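Aminopentol aminotransferase (Sphingopyxis macrogoltabida, PDB 6HBS) transfers the amino group of hydrolysed fumonisin B1 (aminopentol) to pyruvate, using pyridoxal 5'-phosphate, in the bacterial breakdown of the toxin. Local coordinates at residues W111-K116 against D277-I282; S123-L128 against L226-D231; V127-H132 against I189-A194; K136-A141 against S149-P154; P251-W256 against N273-A278. All blocks are in the same frame, centred on the assembly; numbering follows the deposited sequence.

Interaction 1. Residues W111-K116 against D277-I282; sequences WAMFCK and DAARDI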
# COMPACT_ATOMS: atom_id res chain seq x y z
N TRP A 111 -10.19 15.25 11.12
CA TRP A 111 -9.30 14.14 11.42
C TRP A 111 -8.65 13.59 10.15
O TRP A 111 -9.14 13.80 9.06
CB TRP A 111 -10.03 13.06 12.22
CG TRP A 111 -11.27 12.51 11.59
CD1 TRP A 111 -12.56 12.85 11.89
CD2 TRP A 111 -11.35 11.55 10.52
NE1 TRP A 111 -13.43 12.14 11.12
CE2 TRP A 111 -12.73 11.34 10.27
CE3 TRP A 111 -10.41 10.81 9.79
CZ2 TRP A 111 -13.18 10.46 9.28
CZ3 TRP A 111 -10.86 9.95 8.81
CH2 TRP A 111 -12.23 9.76 8.57
N ALA A 112 -7.57 12.83 10.34
CA ALA A 112 -6.89 12.14 9.25
C ALA A 112 -6.57 10.68 9.63
O ALA A 112 -6.28 10.38 10.76
CB ALA A 112 -5.65 12.90 8.90
N MET A 113 -6.57 9.81 8.62
CA MET A 113 -6.02 8.48 8.70
C MET A 113 -5.01 8.31 7.56
O MET A 113 -5.26 8.83 6.44
CB MET A 113 -7.13 7.42 8.63
CG MET A 113 -8.11 7.52 9.78
SD MET A 113 -9.52 6.41 9.57
CE MET A 113 -8.80 4.83 9.95
N PHE A 114 -3.88 7.64 7.83
CA PHE A 114 -2.80 7.47 6.87
C PHE A 114 -2.70 6.00 6.51
O PHE A 114 -2.82 5.12 7.39
CB PHE A 114 -1.48 8.05 7.41
CG PHE A 114 -1.60 9.53 7.68
CD1 PHE A 114 -1.75 10.42 6.63
CD2 PHE A 114 -1.65 10.03 8.97
CE1 PHE A 114 -1.95 11.77 6.87
CE2 PHE A 114 -1.89 11.37 9.20
CZ PHE A 114 -2.05 12.24 8.15
N CYS A 115 -2.43 5.76 5.22
CA CYS A 115 -2.28 4.43 4.62
C CYS A 115 -1.18 4.50 3.55
O CYS A 115 -0.36 5.43 3.57
CB CYS A 115 -3.62 3.97 4.06
SG CYS A 115 -4.43 5.26 3.07
N LYS A 116 -1.09 3.50 2.66
CA LYS A 116 -0.03 3.49 1.67
C LYS A 116 -0.54 3.93 0.30
O LYS A 116 0.01 4.85 -0.28
CB LYS A 116 0.64 2.12 1.56
CG LYS A 116 1.60 1.80 2.68
CD LYS A 116 2.85 2.66 2.75
CE LYS A 116 2.81 3.65 3.89
NZ LYS A 116 4.13 4.24 4.13
N ASP A 277 -17.03 8.65 14.35
CA ASP A 277 -17.40 7.41 15.06
C ASP A 277 -17.27 6.20 14.15
O ASP A 277 -16.81 5.15 14.60
CB ASP A 277 -18.82 7.41 15.63
CG ASP A 277 -18.97 8.24 16.89
OD1 ASP A 277 -17.95 8.50 17.56
OD2 ASP A 277 -20.10 8.65 17.18
N ALA A 278 -17.71 6.34 12.89
CA ALA A 278 -17.63 5.23 11.94
C ALA A 278 -16.16 4.90 11.62
O ALA A 278 -15.80 3.76 11.41
CB ALA A 278 -18.38 5.58 10.69
N ALA A 279 -15.33 5.93 11.54
CA ALA A 279 -13.91 5.76 11.32
C ALA A 279 -13.29 4.92 12.44
O ALA A 279 -12.35 4.16 12.21
CB ALA A 279 -13.24 7.10 11.24
N ARG A 280 -13.79 5.09 13.67
CA ARG A 280 -13.27 4.27 14.81
C ARG A 280 -13.80 2.84 14.79
O ARG A 280 -13.14 1.93 15.31
CB ARG A 280 -13.61 4.95 16.13
CG ARG A 280 -12.97 6.31 16.29
CD ARG A 280 -13.51 7.02 17.51
NE ARG A 280 -13.05 6.37 18.72
CZ ARG A 280 -13.44 6.72 19.94
NH1 ARG A 280 -14.39 7.63 20.09
NH2 ARG A 280 -12.91 6.13 21.00
N ASP A 281 -15.01 2.63 14.25
CA ASP A 281 -15.67 1.33 14.31
C ASP A 281 -15.09 0.37 13.28
O ASP A 281 -15.05 -0.81 13.51
CB ASP A 281 -17.19 1.41 14.06
CG ASP A 281 -18.01 2.04 15.18
OD1 ASP A 281 -17.49 2.18 16.31
OD2 ASP A 281 -19.16 2.43 14.90
N ILE A 282 -14.69 0.89 12.12
CA ILE A 282 -14.15 0.02 11.06
C ILE A 282 -12.75 -0.44 11.46
O ILE A 282 -12.11 0.17 12.29
CB ILE A 282 -14.13 0.73 9.68
CG1 ILE A 282 -13.21 1.96 9.68
CG2 ILE A 282 -15.55 1.04 9.24
CD1 ILE A 282 -13.08 2.63 8.33

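Interaction 2. Residues S123-L128 against L226-D231; sequences STAMVL and LLVVDD. With PLP (pyridoxal-5'-phosphate), chain C.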
# COMPACT_ATOMS: atom_id res chain seq x y z
N SER A 123 -11.02 2.74 -0.53
CA SER A 123 -11.63 1.55 0.03
C SER A 123 -12.06 1.80 1.48
O SER A 123 -13.15 1.40 1.87
CB SER A 123 -10.71 0.37 -0.07
OG SER A 123 -10.70 -0.12 -1.39
N THR A 124 -11.19 2.49 2.25
CA THR A 124 -11.50 2.87 3.62
C THR A 124 -12.73 3.79 3.63
O THR A 124 -13.63 3.60 4.48
CB THR A 124 -10.30 3.50 4.34
OG1 THR A 124 -9.20 2.58 4.34
CG2 THR A 124 -10.64 3.85 5.77
N ALA A 125 -12.78 4.77 2.71
CA ALA A 125 -13.92 5.68 2.63
C ALA A 125 -15.22 4.90 2.37
O ALA A 125 -16.27 5.19 2.97
CB ALA A 125 -13.68 6.73 1.56
N MET A 126 -15.15 3.90 1.50
CA MET A 126 -16.32 3.06 1.10
C MET A 126 -16.86 2.31 2.33
O MET A 126 -18.07 2.37 2.62
CB MET A 126 -15.92 2.07 0.01
CG MET A 126 -16.98 1.03 -0.28
SD MET A 126 -16.42 -0.08 -1.54
CE MET A 126 -15.44 -1.21 -0.55
N VAL A 127 -15.97 1.64 3.07
CA VAL A 127 -16.33 0.88 4.25
C VAL A 127 -16.84 1.81 5.36
O VAL A 127 -17.89 1.53 5.97
CB VAL A 127 -15.17 -0.02 4.70
CG1 VAL A 127 -15.47 -0.70 6.03
CG2 VAL A 127 -14.83 -1.05 3.65
N LEU A 128 -16.14 2.92 5.61
CA LEU A 128 -16.57 3.94 6.57
C LEU A 128 -18.02 4.36 6.27
O LEU A 128 -18.83 4.42 7.19
CB LEU A 128 -15.64 5.14 6.52
CG LEU A 128 -15.69 6.13 7.68
CD1 LEU A 128 -14.40 6.95 7.72
CD2 LEU A 128 -16.86 7.10 7.57
N LEU A 226 -22.66 10.15 2.69
CA LEU A 226 -21.40 10.94 2.74
C LEU A 226 -20.95 11.31 1.34
O LEU A 226 -20.85 10.43 0.47
CB LEU A 226 -20.31 10.13 3.44
CG LEU A 226 -20.59 9.72 4.87
CD1 LEU A 226 -19.34 9.11 5.51
CD2 LEU A 226 -21.07 10.88 5.70
N LEU A 227 -20.57 12.58 1.16
CA LEU A 227 -19.91 13.06 -0.03
C LEU A 227 -18.41 12.83 0.11
O LEU A 227 -17.78 13.34 1.03
CB LEU A 227 -20.19 14.55 -0.27
CG LEU A 227 -19.56 15.11 -1.54
CD1 LEU A 227 -19.99 14.31 -2.76
CD2 LEU A 227 -19.88 16.58 -1.72
N VAL A 228 -17.86 12.07 -0.83
CA VAL A 228 -16.46 11.71 -0.84
C VAL A 228 -15.83 12.31 -2.10
O VAL A 228 -16.17 11.92 -3.22
CB VAL A 228 -16.27 10.19 -0.82
CG1 VAL A 228 -14.80 9.85 -0.71
CG2 VAL A 228 -17.09 9.51 0.29
N VAL A 229 -14.86 13.22 -1.93
CA VAL A 229 -14.12 13.71 -3.09
C VAL A 229 -12.82 12.91 -3.18
O VAL A 229 -12.04 12.90 -2.23
CB VAL A 229 -13.87 15.22 -3.00
CG1 VAL A 229 -12.81 15.67 -3.98
CG2 VAL A 229 -15.15 15.99 -3.21
N ASP A 230 -12.58 12.26 -4.32
CA ASP A 230 -11.36 11.53 -4.54
C ASP A 230 -10.31 12.48 -5.13
O ASP A 230 -10.31 12.69 -6.32
CB ASP A 230 -11.60 10.28 -5.38
CG ASP A 230 -10.35 9.47 -5.60
OD1 ASP A 230 -9.27 9.95 -5.19
OD2 ASP A 230 -10.47 8.42 -6.25
N ASP A 231 -9.43 13.00 -4.26
CA ASP A 231 -8.42 13.99 -4.62
C ASP A 231 -7.04 13.34 -4.73
O ASP A 231 -6.03 14.06 -4.66
CB ASP A 231 -8.38 15.14 -3.63
CG ASP A 231 -8.72 16.48 -4.26
OD1 ASP A 231 -8.35 16.70 -5.45
OD2 ASP A 231 -9.29 17.32 -3.53
N1 PLP C . -8.08 7.54 -7.15
C2 PLP C . -7.65 8.29 -8.19
C2A PLP C . -8.46 9.46 -8.70
C3 PLP C . -6.35 8.01 -8.78
O3 PLP C . -5.89 8.76 -9.81
C4 PLP C . -5.53 6.91 -8.24
C4A PLP C . -4.20 6.66 -8.86
C5 PLP C . -6.15 6.11 -7.13
C6 PLP C . -7.39 6.50 -6.64
C5A PLP C . -5.44 4.92 -6.48
O4P PLP C . -4.15 5.30 -5.95
P PLP C . -3.06 4.12 -5.94
O1P PLP C . -2.69 3.81 -7.32
O2P PLP C . -3.77 2.95 -5.31
O3P PLP C . -1.95 4.76 -5.12

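Interaction 3. Residues V127-H132 against I189-A194; sequences VLARAH and IAAVFA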
# COMPACT_ATOMS: atom_id res chain seq x y z
N VAL A 127 -15.97 1.64 3.07
CA VAL A 127 -16.33 0.88 4.25
C VAL A 127 -16.84 1.81 5.36
O VAL A 127 -17.89 1.53 5.97
CB VAL A 127 -15.17 -0.02 4.70
CG1 VAL A 127 -15.47 -0.70 6.03
CG2 VAL A 127 -14.83 -1.05 3.65
N LEU A 128 -16.14 2.92 5.61
CA LEU A 128 -16.57 3.94 6.57
C LEU A 128 -18.02 4.36 6.27
O LEU A 128 -18.83 4.42 7.19
CB LEU A 128 -15.64 5.14 6.52
CG LEU A 128 -15.69 6.13 7.68
CD1 LEU A 128 -14.40 6.95 7.72
CD2 LEU A 128 -16.86 7.10 7.57
N ALA A 129 -18.32 4.70 5.01
CA ALA A 129 -19.63 5.23 4.65
C ALA A 129 -20.75 4.21 4.93
O ALA A 129 -21.81 4.60 5.43
CB ALA A 129 -19.65 5.70 3.22
N ARG A 130 -20.49 2.93 4.66
CA ARG A 130 -21.43 1.87 4.93
C ARG A 130 -21.62 1.73 6.45
O ARG A 130 -22.76 1.62 6.90
CB ARG A 130 -20.96 0.57 4.28
CG ARG A 130 -21.05 0.59 2.76
CD ARG A 130 -20.49 -0.66 2.10
NE ARG A 130 -20.97 -0.68 0.72
CZ ARG A 130 -20.41 -1.37 -0.26
NH1 ARG A 130 -19.31 -2.08 -0.03
NH2 ARG A 130 -20.96 -1.34 -1.47
N ALA A 131 -20.52 1.74 7.24
CA ALA A 131 -20.62 1.73 8.71
C ALA A 131 -21.42 2.92 9.25
O ALA A 131 -22.20 2.76 10.20
CB ALA A 131 -19.26 1.72 9.36
N HIS A 132 -21.20 4.10 8.68
CA HIS A 132 -21.76 5.35 9.15
C HIS A 132 -23.27 5.34 8.93
O HIS A 132 -24.02 5.77 9.80
CB HIS A 132 -21.14 6.54 8.42
CG HIS A 132 -21.74 7.86 8.78
ND1 HIS A 132 -21.35 8.58 9.88
CD2 HIS A 132 -22.69 8.60 8.17
CE1 HIS A 132 -22.04 9.71 9.93
NE2 HIS A 132 -22.88 9.74 8.89
N ILE A 189 -28.45 4.95 0.03
CA ILE A 189 -27.15 5.50 -0.45
C ILE A 189 -26.23 5.72 0.76
O ILE A 189 -26.52 6.50 1.67
CB ILE A 189 -27.28 6.77 -1.29
CG1 ILE A 189 -28.26 6.60 -2.46
CG2 ILE A 189 -25.89 7.23 -1.76
CD1 ILE A 189 -27.93 5.46 -3.37
N ALA A 190 -25.09 5.04 0.74
CA ALA A 190 -24.08 5.18 1.79
C ALA A 190 -23.17 6.37 1.47
O ALA A 190 -22.79 7.15 2.35
CB ALA A 190 -23.29 3.91 1.90
N ALA A 191 -22.82 6.52 0.18
CA ALA A 191 -21.93 7.58 -0.25
C ALA A 191 -22.02 7.83 -1.76
O ALA A 191 -22.41 6.94 -2.53
CB ALA A 191 -20.52 7.20 0.10
N VAL A 192 -21.60 9.05 -2.13
CA VAL A 192 -21.28 9.48 -3.49
C VAL A 192 -19.77 9.74 -3.57
O VAL A 192 -19.23 10.57 -2.82
CB VAL A 192 -22.00 10.81 -3.83
CG1 VAL A 192 -21.49 11.39 -5.15
CG2 VAL A 192 -23.51 10.66 -3.87
N PHE A 193 -19.10 9.05 -4.48
CA PHE A 193 -17.72 9.32 -4.83
C PHE A 193 -17.71 10.19 -6.08
O PHE A 193 -18.41 9.86 -7.08
CB PHE A 193 -16.94 8.04 -5.14
CG PHE A 193 -16.48 7.25 -3.93
CD1 PHE A 193 -17.38 6.67 -3.07
CD2 PHE A 193 -15.12 7.10 -3.68
CE1 PHE A 193 -16.95 5.93 -1.97
CE2 PHE A 193 -14.69 6.37 -2.58
CZ PHE A 193 -15.60 5.79 -1.73
N ALA A 194 -16.91 11.26 -6.03
CA ALA A 194 -16.63 12.13 -7.18
C ALA A 194 -15.14 12.48 -7.21
O ALA A 194 -14.61 12.91 -6.21
CB ALA A 194 -17.48 13.36 -7.06

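Interaction 4. Residues K136-A141 against S149-P154; sequences KTILCA and SPWNTP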
# COMPACT_ATOMS: atom_id res chain seq x y z
N LYS A 136 -26.07 0.28 1.93
CA LYS A 136 -25.21 -0.54 1.11
C LYS A 136 -24.64 0.20 -0.11
O LYS A 136 -23.51 -0.14 -0.53
CB LYS A 136 -25.97 -1.77 0.62
CG LYS A 136 -26.39 -2.73 1.71
CD LYS A 136 -27.06 -3.94 1.15
CE LYS A 136 -27.50 -4.92 2.21
NZ LYS A 136 -28.14 -6.09 1.57
N THR A 137 -25.40 1.14 -0.70
CA THR A 137 -25.11 1.53 -2.08
C THR A 137 -24.06 2.65 -2.12
O THR A 137 -24.19 3.70 -1.49
CB THR A 137 -26.37 1.91 -2.88
OG1 THR A 137 -27.27 0.78 -2.88
CG2 THR A 137 -26.03 2.27 -4.31
N ILE A 138 -23.03 2.40 -2.92
CA ILE A 138 -21.99 3.39 -3.21
C ILE A 138 -22.20 3.91 -4.64
O ILE A 138 -22.24 3.13 -5.57
CB ILE A 138 -20.59 2.77 -3.02
CG1 ILE A 138 -20.39 2.30 -1.58
CG2 ILE A 138 -19.51 3.73 -3.47
CD1 ILE A 138 -20.21 3.40 -0.57
N LEU A 139 -22.36 5.23 -4.79
CA LEU A 139 -22.55 5.81 -6.14
C LEU A 139 -21.21 6.30 -6.70
O LEU A 139 -20.58 7.17 -6.10
CB LEU A 139 -23.55 6.96 -6.05
CG LEU A 139 -24.97 6.57 -5.64
CD1 LEU A 139 -25.90 7.77 -5.66
CD2 LEU A 139 -25.49 5.42 -6.48
N CYS A 140 -20.84 5.81 -7.89
CA CYS A 140 -19.64 6.27 -8.59
C CYS A 140 -20.03 6.68 -10.02
O CYS A 140 -21.05 6.23 -10.54
CB CYS A 140 -18.57 5.18 -8.63
SG CYS A 140 -18.05 4.68 -6.96
N ALA A 141 -19.24 7.57 -10.61
CA ALA A 141 -19.41 7.98 -12.00
C ALA A 141 -18.96 6.84 -12.91
O ALA A 141 -17.91 6.22 -12.64
CB ALA A 141 -18.58 9.23 -12.24
N SER A 149 -8.95 -2.04 -6.72
CA SER A 149 -9.53 -3.05 -5.82
C SER A 149 -10.64 -3.84 -6.55
O SER A 149 -11.16 -3.42 -7.59
CB SER A 149 -10.06 -2.41 -4.53
OG SER A 149 -9.07 -1.59 -3.92
N PRO A 150 -11.08 -5.01 -6.03
CA PRO A 150 -12.15 -5.75 -6.71
C PRO A 150 -13.40 -4.88 -6.93
O PRO A 150 -14.06 -5.04 -7.97
CB PRO A 150 -12.40 -6.96 -5.78
CG PRO A 150 -11.04 -7.16 -5.10
CD PRO A 150 -10.50 -5.75 -4.89
N TRP A 151 -13.72 -3.95 -6.01
CA TRP A 151 -14.96 -3.15 -6.16
C TRP A 151 -14.88 -2.12 -7.29
O TRP A 151 -15.92 -1.62 -7.71
CB TRP A 151 -15.41 -2.45 -4.86
CG TRP A 151 -14.57 -1.32 -4.34
CD1 TRP A 151 -13.45 -1.43 -3.56
CD2 TRP A 151 -14.80 0.09 -4.50
NE1 TRP A 151 -12.97 -0.19 -3.24
CE2 TRP A 151 -13.78 0.76 -3.79
CE3 TRP A 151 -15.78 0.87 -5.16
CZ2 TRP A 151 -13.70 2.16 -3.72
CZ3 TRP A 151 -15.71 2.25 -5.07
CH2 TRP A 151 -14.67 2.89 -4.38
N ASN A 152 -13.67 -1.75 -7.73
CA ASN A 152 -13.58 -0.59 -8.63
C ASN A 152 -12.58 -0.77 -9.78
O ASN A 152 -12.51 0.10 -10.62
CB ASN A 152 -13.28 0.71 -7.85
CG ASN A 152 -11.98 0.66 -7.06
OD1 ASN A 152 -11.20 -0.29 -7.19
ND2 ASN A 152 -11.75 1.67 -6.22
N THR A 153 -11.82 -1.88 -9.85
CA THR A 153 -10.81 -2.03 -10.91
C THR A 153 -11.49 -1.95 -12.28
O THR A 153 -12.58 -2.54 -12.49
CB THR A 153 -9.98 -3.30 -10.71
OG1 THR A 153 -8.98 -3.38 -11.73
CG2 THR A 153 -10.80 -4.57 -10.78
N PRO A 154 -10.89 -1.22 -13.26
CA PRO A 154 -11.51 -1.01 -14.57
C PRO A 154 -11.49 -2.21 -15.52
O PRO A 154 -12.21 -2.20 -16.52
CB PRO A 154 -10.65 0.10 -15.21
CG PRO A 154 -9.27 -0.07 -14.55
CD PRO A 154 -9.58 -0.53 -13.14

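Interaction 5. Residues P251-W256 against N273-A278; sequences PDLSCW and NKARDA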
# COMPACT_ATOMS: atom_id res chain seq x y z
N PRO A 251 -16.75 18.41 0.88
CA PRO A 251 -17.16 17.04 1.11
C PRO A 251 -17.17 16.68 2.61
O PRO A 251 -16.72 17.46 3.45
CB PRO A 251 -16.09 16.24 0.35
CG PRO A 251 -14.85 17.11 0.51
CD PRO A 251 -15.36 18.53 0.41
N ASP A 252 -17.67 15.49 2.91
CA ASP A 252 -17.56 14.88 4.22
C ASP A 252 -16.21 14.16 4.37
O ASP A 252 -15.63 14.21 5.43
CB ASP A 252 -18.70 13.92 4.45
CG ASP A 252 -20.04 14.63 4.30
OD1 ASP A 252 -20.17 15.68 4.91
OD2 ASP A 252 -20.87 14.19 3.50
N LEU A 253 -15.79 13.44 3.33
CA LEU A 253 -14.49 12.74 3.29
C LEU A 253 -13.76 13.20 2.04
O LEU A 253 -14.37 13.42 1.01
CB LEU A 253 -14.67 11.22 3.22
CG LEU A 253 -15.51 10.53 4.30
CD1 LEU A 253 -15.61 9.05 4.02
CD2 LEU A 253 -14.94 10.74 5.69
N SER A 254 -12.44 13.26 2.11
CA SER A 254 -11.63 13.41 0.92
C SER A 254 -10.46 12.43 1.02
O SER A 254 -9.91 12.21 2.11
CB SER A 254 -11.16 14.85 0.75
OG SER A 254 -10.52 15.32 1.92
N CYS A 255 -10.09 11.88 -0.13
CA CYS A 255 -9.04 10.92 -0.29
C CYS A 255 -7.86 11.60 -0.99
O CYS A 255 -8.03 12.34 -2.00
CB CYS A 255 -9.49 9.75 -1.14
SG CYS A 255 -10.94 8.87 -0.48
N TRP A 256 -6.66 11.35 -0.46
CA TRP A 256 -5.43 12.00 -0.90
C TRP A 256 -4.34 10.95 -1.07
O TRP A 256 -4.35 9.90 -0.41
CB TRP A 256 -4.99 13.04 0.12
CG TRP A 256 -5.98 14.13 0.36
CD1 TRP A 256 -7.08 14.07 1.15
CD2 TRP A 256 -5.91 15.46 -0.14
NE1 TRP A 256 -7.73 15.27 1.14
CE2 TRP A 256 -7.04 16.15 0.37
CE3 TRP A 256 -5.03 16.15 -0.99
CZ2 TRP A 256 -7.28 17.48 0.08
CZ3 TRP A 256 -5.29 17.47 -1.28
CH2 TRP A 256 -6.41 18.11 -0.78
N ASN A 273 -15.92 15.61 11.52
CA ASN A 273 -16.36 15.04 12.80
C ASN A 273 -17.62 14.19 12.63
O ASN A 273 -17.81 13.24 13.35
CB ASN A 273 -16.52 16.15 13.85
CG ASN A 273 -15.19 16.49 14.48
OD1 ASN A 273 -14.32 15.62 14.58
ND2 ASN A 273 -14.99 17.74 14.86
N LYS A 274 -18.46 14.50 11.65
CA LYS A 274 -19.70 13.73 11.43
C LYS A 274 -19.36 12.23 11.27
O LYS A 274 -20.13 11.37 11.74
CB LYS A 274 -20.40 14.31 10.19
CG LYS A 274 -21.47 13.44 9.56
CD LYS A 274 -22.46 14.25 8.75
CE LYS A 274 -22.03 14.38 7.31
NZ LYS A 274 -22.77 15.45 6.59
N ALA A 275 -18.23 11.93 10.62
CA ALA A 275 -17.84 10.56 10.25
C ALA A 275 -16.87 9.90 11.24
O ALA A 275 -16.42 8.79 10.97
CB ALA A 275 -17.19 10.58 8.88
N ARG A 276 -16.53 10.58 12.34
CA ARG A 276 -15.45 10.17 13.23
C ARG A 276 -15.79 8.83 13.89
O ARG A 276 -14.91 7.93 13.95
CB ARG A 276 -15.17 11.26 14.28
CG ARG A 276 -13.96 10.97 15.15
CD ARG A 276 -13.78 11.96 16.28
NE ARG A 276 -13.33 13.26 15.81
CZ ARG A 276 -12.06 13.64 15.72
NH1 ARG A 276 -11.10 12.80 16.08
NH2 ARG A 276 -11.77 14.84 15.24
N ASP A 277 -17.03 8.65 14.35
CA ASP A 277 -17.40 7.41 15.06
C ASP A 277 -17.27 6.20 14.15
O ASP A 277 -16.81 5.15 14.60
CB ASP A 277 -18.82 7.41 15.63
CG ASP A 277 -18.97 8.24 16.89
OD1 ASP A 277 -17.95 8.50 17.56
OD2 ASP A 277 -20.10 8.65 17.18
N ALA A 278 -17.71 6.34 12.89
CA ALA A 278 -17.63 5.23 11.94
C ALA A 278 -16.16 4.90 11.62
O ALA A 278 -15.80 3.76 11.41
CB ALA A 278 -18.38 5.58 10.69

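Interaction 1. Residues W111-K116 against D277-I282
With CG held between its backbone N and carbonyl carbon (chi1 56°), W111 swings its indole out from the strand toward helix 276-281, where A279 waits. M113, two residues on, has its CG beside the backbone N (chi1 -62°) and continues extended at chi2, which carries SD to the same methyl. A279 CB is thus the methyl on which both strand side chains converge. It sits over one face of the six-membered ring of W111, 4.2 Å from the centroid and 25° off the ring normal, a CH-pi contact displaced toward the rim. The ring atoms nearest the A279 CB are W111 CZ2 and CH2, both at 3.9 Å. From M113, SD approaches the A279 CB to 4.1 Å, so sulfur and aromatic carbons share one small methyl. The contact is buried and wholly apolar. The pyrrole nitrogen of W111 points elsewhere, to the carbonyl of S272, a bond that helps fix the rotation of the ring, while L128 of helix 118-133 also packs on the indole. P19 of the second subunit touches both W111 and M113. Strand 111-115 is the outermost strand of the mixed sheet within the chain, pairing antiparallel with strand 267-271, and its packing under a short helix belongs to the alpha/beta large domain of fold-type I, class-III aminotransferases.

Interaction 2. Residues S123-L128 against L226-D231
Two apolar pairs join helix 118-133 to strand 226-230. A125 places its CB against V228 CG1 at 4.0 Å, a small methyl meeting one branch of the valine where the two backbones come nearest. One helical turn further, L128 CD2 touches L226 CD1 at 3.8 Å, and the two leucine side chains cross at about a right angle, so the contact is made by single methyl groups. The helix can lie close to the strand here because A125 offers so little bulk.

Polar contacts gather at the far end of the strand, where D230 serves the cofactor. Its CG lies opposite the backbone N (chi1 -179°), which carries the carboxylate to the pyridine of PLP, with D230 OD2 2.7 Å from PLP N1. The same OD2 is hydrogen-bonded to ND1 of H146, and OD1 to the backbone N of V232, so the carboxylate is held from both oxygens. Without the carboxylate, as with an alanine at this position, the pyridine nitrogen and H146 would probably lose their shared partner and the cofactor ring would be less firmly placed.

Strand 226-230 runs in the middle of the sheet, parallel to both its neighbours, 189-194 and 253-256. F193 from the first and L253 and C255 from the second close around A125, seating helix 118-133 across three strands.

Interaction 3. Residues V127-H132 against I189-A194
The methyl of A129 meets the A190-A191 pair, its CB bond lying roughly crosswise to those of both alanines. The CB of A129 lies 3.6 Å from the CB of A191, and it is equally near the carbonyl oxygen of A190, at 3.6 Å. Both strand alanines turn toward the helix although they are consecutive, because A190 departs from extended geometry (psi -40°) and breaks the usual alternation of sides. The CB of A190 in turn nestles against the helix backbone, 3.9 Å from the carbonyl oxygen of A129, and touches the CG of R130 at 4.1 Å. R130 comes alongside: its CG is placed beside its own backbone N (chi1 -70°), and the chain then stretches away from CG to NE. Of the arginine side chain it is the aliphatic root that meets the alanine, while its NE is hydrogen-bonded to the carbonyl of K136 and its NH2 weakly to that of H166.

Small side chains on both surfaces allow a tight approach. The axes of the helix and strand segments come within 6.9 Å, running roughly antiparallel at 148°. Strand 189-194 lies between strands 137-141 and 226-230, parallel to both, and helix 118-133 covers this part of the sheet before the chain turns back into strand 137-141. L226 touches A129 from one neighbouring strand, I138 reaches R130 from the other, and L160 of the second subunit packs on the arginine.

Interaction 4. Residues K136-A141 against S149-P154
The carbonyl oxygen of S149 is gripped by two backbone donors: N152 N, at 3.0 Å, closes a type I beta turn with P150 and W151 at its corners, and T153 N, one residue on, adds a bond of 2.8 Å. The turn presents W151 to strand 137-141 of the fold-type I sheet. Its CG stands between backbone N and carbonyl carbon (chi1 69°), which sends the indole toward the strand. There I138 CG2 approaches W151 CZ3 loosely, at 4.4 Å. Over one face of the indole lies the amide of N152, its ND2 3.2 Å above the plane and displaced toward the rim. The ring nitrogen is hydrogen-bonded to OG of S123, and F193 meets the ring edge-to-face, so helix 118-133 and strand 189-194 both help fix its tilt. C140 supplies a sulfur-aromatic contact: its SG reaches W151 CZ3 at 3.9 Å and lies 87° off the normal of the six-membered ring, at the edge and in its plane.

Interaction 5. Residues P251-W256 against N273-A278
D252, just ahead of strand 253-256, and K274, of the 3-10 segment 273-275, form a salt bridge within the large domain of this class-III aminotransferase. K274 NZ donates to D252 OD1 at 3.1 Å, arriving from above the carboxylate, 55° out of its plane. The bend of the lysine at chi3 (90°) folds its end back to that oxygen, and CE also lies against the carboxylate. D252 OD2 is held by NH2 of R217, in a second salt bridge and the stronger tie, and by the backbone N of L227. A leucine here would probably leave R217 and K274 without their common counter-charge and the L227 amide without its acceptor.

L253 CD2 touches A275 CB at 3.9 Å, an apolar contact next to the salt bridge. Two bonds also satisfy S254 OG: it takes W256 NE1 at 2.9 Å and is bonded to NE2 of H108. From the first residue of the helix, R276 grips N273 side-on, and its NH2 is also bonded to the carbonyl of R16 of the second subunit. Both donors meet the single oxygen N273 OD1, NH2 at 2.7 Å and NE at 2.8 Å, with that oxygen only 5° out of the guanidinium plane.

How the interactions relate
From the N terminus, strand 111-115 opens interaction 1, the widest loop, which closes on helix 276-281 and encloses interactions 2, 3 and 4. Helix 118-133 follows and starts both interaction 2, closing at strand 226-230, and interaction 3, closing earlier at 189-194; they share V127 and L128. Interaction 4, a short loop from strand 137-141, lies within both. Interaction 5 begins at 251-256, after 2, 3 and 4 have closed, and ends on the helix that interaction 1 reaches, sharing D277 and A278. Strands 137-141, 189-194, 226-230 and 253-256 are successive neighbours in one sheet, and L128 packs on W111, A275 and A279, joining both helices.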